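Local coordinates for protein putative fumarylpyruvate hydrolase (Burkholderia cenocepacia, PDB 4MAQ) that belongs to the fumarylacetoacetate hydrolase (FAH) family and is built largely on mixed beta sheets, in an assembly of two chains, at residues Arg34-Val39 / Leu204-Thr209; Glu88-Val93 / Gly117-Arg122. One frame throughout, in Å; residues are numbered along the deposited sequence.

Interaction 1 of 2, residues Arg34-Val39 / Leu204-Thr209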
# COMPACT_ATOMS: atom_id res chain seq x y z
N ARG B 34 6.65 -0.93 8.06
CA ARG B 34 7.19 -0.97 6.70
C ARG B 34 6.00 -1.19 5.73
O ARG B 34 5.45 -0.22 5.20
CB ARG B 34 8.32 -2.02 6.63
CG ARG B 34 9.30 -1.84 5.48
CD ARG B 34 8.74 -2.14 4.09
NE ARG B 34 8.42 -3.57 3.93
CZ ARG B 34 8.67 -4.31 2.86
NH1 ARG B 34 8.35 -5.60 2.85
NH2 ARG B 34 9.29 -3.77 1.79
N ARG B 35 5.57 -2.44 5.56
CA ARG B 35 4.33 -2.74 4.83
C ARG B 35 3.35 -3.50 5.73
O ARG B 35 3.75 -4.00 6.78
CB ARG B 35 4.61 -3.55 3.56
CG ARG B 35 5.29 -2.76 2.45
CD ARG B 35 5.47 -3.62 1.21
NE ARG B 35 6.45 -3.03 0.29
CZ ARG B 35 7.02 -3.68 -0.71
NH1 ARG B 35 6.62 -4.92 -1.05
NH2 ARG B 35 8.03 -3.08 -1.36
N VAL B 36 2.09 -3.57 5.29
CA VAL B 36 1.05 -4.27 6.05
C VAL B 36 0.37 -5.28 5.12
O VAL B 36 -0.23 -4.87 4.12
CB VAL B 36 0.01 -3.28 6.61
CG1 VAL B 36 -1.07 -4.04 7.41
CG2 VAL B 36 0.68 -2.23 7.48
N PHE B 37 0.46 -6.57 5.46
CA PHE B 37 -0.14 -7.63 4.65
C PHE B 37 -1.30 -8.23 5.43
O PHE B 37 -1.20 -8.44 6.65
CB PHE B 37 0.89 -8.72 4.38
CG PHE B 37 2.16 -8.21 3.76
CD1 PHE B 37 2.22 -7.97 2.39
CD2 PHE B 37 3.30 -7.95 4.52
CE1 PHE B 37 3.37 -7.50 1.79
CE2 PHE B 37 4.46 -7.48 3.92
CZ PHE B 37 4.49 -7.27 2.56
N CYS B 38 -2.37 -8.55 4.71
CA CYS B 38 -3.60 -9.05 5.35
C CYS B 38 -4.08 -10.29 4.61
O CYS B 38 -4.30 -10.26 3.40
CB CYS B 38 -4.70 -7.99 5.28
SG CYS B 38 -4.22 -6.37 5.93
N VAL B 39 -4.21 -11.39 5.33
CA VAL B 39 -4.66 -12.60 4.69
C VAL B 39 -6.19 -12.55 4.50
O VAL B 39 -6.93 -12.00 5.34
CB VAL B 39 -4.18 -13.83 5.48
CG1 VAL B 39 -4.96 -13.99 6.76
CG2 VAL B 39 -4.19 -15.09 4.63
N LEU B 204 3.98 -5.76 9.16
CA LEU B 204 2.89 -6.29 9.98
C LEU B 204 2.07 -7.23 9.12
O LEU B 204 1.83 -6.95 7.95
CB LEU B 204 1.97 -5.17 10.52
CG LEU B 204 2.62 -4.14 11.45
CD1 LEU B 204 1.57 -3.10 11.83
CD2 LEU B 204 3.22 -4.79 12.68
N ILE B 205 1.62 -8.34 9.72
CA ILE B 205 0.73 -9.27 9.03
C ILE B 205 -0.52 -9.48 9.86
O ILE B 205 -0.46 -9.89 11.04
CB ILE B 205 1.41 -10.62 8.77
CG1 ILE B 205 2.75 -10.46 8.02
CG2 ILE B 205 0.45 -11.54 8.02
CD1 ILE B 205 3.54 -11.77 7.93
N PHE B 206 -1.66 -9.15 9.26
CA PHE B 206 -2.97 -9.43 9.86
C PHE B 206 -3.33 -10.84 9.39
O PHE B 206 -3.38 -11.11 8.20
CB PHE B 206 -4.00 -8.45 9.32
CG PHE B 206 -4.01 -7.10 9.97
CD1 PHE B 206 -2.91 -6.26 9.90
CD2 PHE B 206 -5.16 -6.65 10.60
CE1 PHE B 206 -2.95 -4.98 10.46
CE2 PHE B 206 -5.20 -5.38 11.17
CZ PHE B 206 -4.09 -4.54 11.10
N THR B 207 -3.56 -11.73 10.35
CA THR B 207 -3.57 -13.18 10.10
C THR B 207 -4.95 -13.81 9.92
O THR B 207 -5.08 -15.05 9.87
CB THR B 207 -2.80 -13.96 11.21
OG1 THR B 207 -3.36 -13.70 12.50
CG2 THR B 207 -1.34 -13.56 11.22
N GLY B 208 -5.99 -12.98 9.81
CA GLY B 208 -7.33 -13.48 9.53
C GLY B 208 -8.26 -13.30 10.70
O GLY B 208 -7.86 -12.85 11.78
N THR B 209 -9.52 -13.64 10.50
CA THR B 209 -10.56 -13.32 11.47
C THR B 209 -11.52 -14.48 11.63
O THR B 209 -11.83 -15.15 10.65
CB THR B 209 -11.30 -12.04 11.02
OG1 THR B 209 -12.04 -11.48 12.11
CG2 THR B 209 -12.27 -12.29 9.86

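Interaction 2 of 2, residues Glu88-Val93 / Gly117-Arg122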
# COMPACT_ATOMS: atom_id res chain seq x y z
N GLU B 88 -13.28 -6.72 11.50
CA GLU B 88 -12.73 -8.07 11.58
C GLU B 88 -11.58 -8.08 12.57
O GLU B 88 -10.51 -7.51 12.30
CB GLU B 88 -12.22 -8.54 10.22
CG GLU B 88 -13.31 -8.78 9.20
CD GLU B 88 -12.75 -8.93 7.81
OE1 GLU B 88 -11.84 -9.76 7.64
OE2 GLU B 88 -13.18 -8.19 6.92
N ILE B 89 -11.79 -8.72 13.73
CA ILE B 89 -10.73 -8.84 14.75
C ILE B 89 -9.63 -9.81 14.26
O ILE B 89 -9.94 -10.89 13.74
CB ILE B 89 -11.32 -9.36 16.09
CG1 ILE B 89 -10.28 -9.38 17.22
CG2 ILE B 89 -11.97 -10.74 15.97
CD1 ILE B 89 -10.00 -7.99 17.71
N GLU B 90 -8.35 -9.46 14.46
CA GLU B 90 -7.23 -10.29 13.96
C GLU B 90 -6.03 -10.22 14.88
O GLU B 90 -5.73 -9.17 15.42
CB GLU B 90 -6.82 -9.85 12.55
CG GLU B 90 -8.03 -9.74 11.65
CD GLU B 90 -7.78 -9.86 10.17
OE1 GLU B 90 -6.69 -10.25 9.73
OE2 GLU B 90 -8.78 -9.59 9.47
N LEU B 91 -5.30 -11.34 14.97
CA LEU B 91 -3.95 -11.36 15.51
C LEU B 91 -2.99 -10.70 14.51
O LEU B 91 -2.98 -11.06 13.34
CB LEU B 91 -3.48 -12.78 15.84
CG LEU B 91 -2.05 -12.87 16.39
CD1 LEU B 91 -2.00 -12.37 17.82
CD2 LEU B 91 -1.56 -14.31 16.31
N VAL B 92 -2.22 -9.72 14.98
CA VAL B 92 -1.25 -9.02 14.14
C VAL B 92 0.16 -9.48 14.51
O VAL B 92 0.54 -9.52 15.69
CB VAL B 92 -1.37 -7.50 14.31
CG1 VAL B 92 -0.26 -6.77 13.55
CG2 VAL B 92 -2.73 -7.02 13.81
N VAL B 93 0.92 -9.93 13.50
CA VAL B 93 2.30 -10.38 13.68
C VAL B 93 3.26 -9.32 13.19
O VAL B 93 3.11 -8.80 12.07
CB VAL B 93 2.52 -11.69 12.88
CG1 VAL B 93 3.91 -12.21 13.17
CG2 VAL B 93 1.47 -12.74 13.27
N GLY B 117 -5.42 -6.43 16.22
CA GLY B 117 -5.84 -5.41 15.28
C GLY B 117 -7.27 -5.60 14.85
O GLY B 117 -7.88 -6.67 15.07
N VAL B 118 -7.82 -4.56 14.22
CA VAL B 118 -9.11 -4.69 13.55
C VAL B 118 -8.89 -4.30 12.09
O VAL B 118 -8.45 -3.19 11.79
CB VAL B 118 -10.19 -3.79 14.19
CG1 VAL B 118 -11.54 -4.06 13.54
CG2 VAL B 118 -10.26 -4.02 15.70
N ASP B 119 -9.17 -5.23 11.19
CA ASP B 119 -9.22 -4.92 9.76
C ASP B 119 -10.58 -4.25 9.55
O ASP B 119 -11.62 -4.89 9.67
CB ASP B 119 -9.06 -6.22 8.97
CG ASP B 119 -9.32 -6.07 7.47
OD1 ASP B 119 -9.32 -4.93 6.97
OD2 ASP B 119 -9.54 -7.10 6.80
N LEU B 120 -10.56 -2.95 9.30
CA LEU B 120 -11.79 -2.23 8.95
C LEU B 120 -11.99 -2.18 7.44
O LEU B 120 -11.02 -1.99 6.71
CB LEU B 120 -11.77 -0.81 9.54
CG LEU B 120 -11.75 -0.74 11.07
CD1 LEU B 120 -11.58 0.69 11.54
CD2 LEU B 120 -13.05 -1.31 11.64
N THR B 121 -13.24 -2.30 7.01
CA THR B 121 -13.57 -2.37 5.60
C THR B 121 -14.72 -1.46 5.24
O THR B 121 -15.74 -1.45 5.94
CB THR B 121 -14.02 -3.79 5.20
OG1 THR B 121 -13.06 -4.73 5.67
CG2 THR B 121 -14.17 -3.95 3.67
N ARG B 122 -14.59 -0.73 4.14
CA ARG B 122 -15.76 -0.03 3.56
C ARG B 122 -16.44 -1.10 2.70
O ARG B 122 -16.07 -1.31 1.54
CB ARG B 122 -15.31 1.21 2.79
CG ARG B 122 -14.74 2.27 3.73
CD ARG B 122 -14.51 3.61 3.04
NE ARG B 122 -13.37 3.63 2.12
CZ ARG B 122 -12.83 4.73 1.61
NH1 ARG B 122 -13.23 5.95 2.00
NH2 ARG B 122 -11.81 4.62 0.76
O HOH W 1 -13.59 -5.68 7.98

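Interaction 1 of 2, residues Arg34-Val39 / Leu204-Thr209
Val36, Phe37 and Cys38 pair in parallel with Leu204, Ile205 and Phe206, and the axes of the two short strands, 4.6 Å apart at closest approach, diverge by only 19°. Four backbone hydrogen bonds carry the pairing, alternating between the partners as a parallel register requires. Leu204 N donates to Arg35 O over 3.0 Å, and Phe37 N returns a bond to Leu204 O at 2.9 Å. The shortest of the set runs from Phe206 N to Phe37 O at 2.7 Å, before Val39 N closes the run on Phe206 O at 3.0 Å. CA-H...O contacts supplement them; Ile205 CA lies 3.2 Å from Phe37 O, which thus takes the Phe206 N-H bond and a weaker CA-H...O contact.

Apolar contacts divide between the two faces. On the face of Val36, Cys38, Leu204 and Phe206, the Phe206 ring spans two residues of the partner strand. With chi1 at -179°, Val36 turns CG1 away from its own N and against CE1 of Phe206 at 3.7 Å, the side chains crossing at a slant. Cys38 SG makes a sulfur-aromatic contact from near the CB end of the same ring, 4.6 Å from its centroid and 34° off the normal. Phe37 and Ile205 occupy the reverse face, meeting loosely through CD2 and CG1.

Beyond the strand, Gly208 adopts a positive phi, a conformation that favours glycine.

Arg35 points away from the pairing, with NE and NH1 in salt bridges to Asp67 and Asp143 of the second subunit. Strand 61-64 flanks 36-39, strand 85-95 flanks 204-206, and helix 186-196 covers the Phe37 and Ile205 face through Val189, Ile190 and Val193.

Interaction 2 of 2, residues Glu88-Val93 / Gly117-Arg122
Glu90 and Gly117 form an antiparallel hydrogen-bonded pair, Glu90 N reaching Gly117 O and, by the straighter bond, Gly117 N reaching Glu90 O, both at 2.9 Å, with the segment axes at 137°, and beyond the non-hydrogen-bonded pair Ile89 and Val118, Asp119 N finds Glu88 O at 2.9 Å while the return bond from Glu88 N to Asp119 O is weak.

Gly117 presents bare backbone, and Val92 uses it: its CG2 methyl lies 3.7 Å from Gly117 N. On the face of Ile89 and Val118, the Ile89 CD1 methyl comes to 3.6 Å from Gly117 O, and Phe232 of strand 230-236 packs on both residues.

The opposite face gathers carboxylates. Asp119 has CG anti to the backbone N (chi1 171°), which brings its group alongside that of Glu90, the two planes turned 77° apart. Glu90 OE2 approaches Asp119 CB to 3.4 Å, and Asp119 OD2 only slightly less closely. Glu88 adds a third carboxylate nearby, although its side chain is modelled in two conformers and its exact position is doubtful. Such an acidic trio on adjacent strands recalls the site where FAH-family enzymes commonly hold a divalent metal ion, and is consistent with an equivalent site here.

Lysines from the same chain meet this cluster: Lys64 NZ salt-bridges Asp119 OD1 and Lys140 NZ salt-bridges OD2, while Glu90 OE1 accepts from Gly208 N. At the Glu88 end of the contact, a water sits 2.7 Å from Asp119 O. It also bonds Thr121 OG1, a hydroxyl with a further hydrogen-bonding partner in Lys140 NZ; its link to Glu88 OE2 belongs to one conformer of that side chain and is doubtful.

In the fold
From the N terminus the chain first lays down 34-39; after 164 intervening residues 204-209 returns to pair with it and closes the long loop of interaction 1. Interaction 2 is nested inside that loop: 88-93 meets 117-122 after an excursion of only 23 residues that includes helix 104-107. The two contacts share one mixed sheet, because strand 204-206 lies between 36-39 and the antiparallel strand 85-95, which in turn carries 111-122. Their centres are 8 Å apart. Beyond the sheet pairing, Thr209 OG1 probably hydrogen-bonds Ile89 O (2.7 Å) and Thr207 OG1 probably hydrogen-bonds Leu91 O (2.8 Å), tying the exit of the late strand to the acidic one.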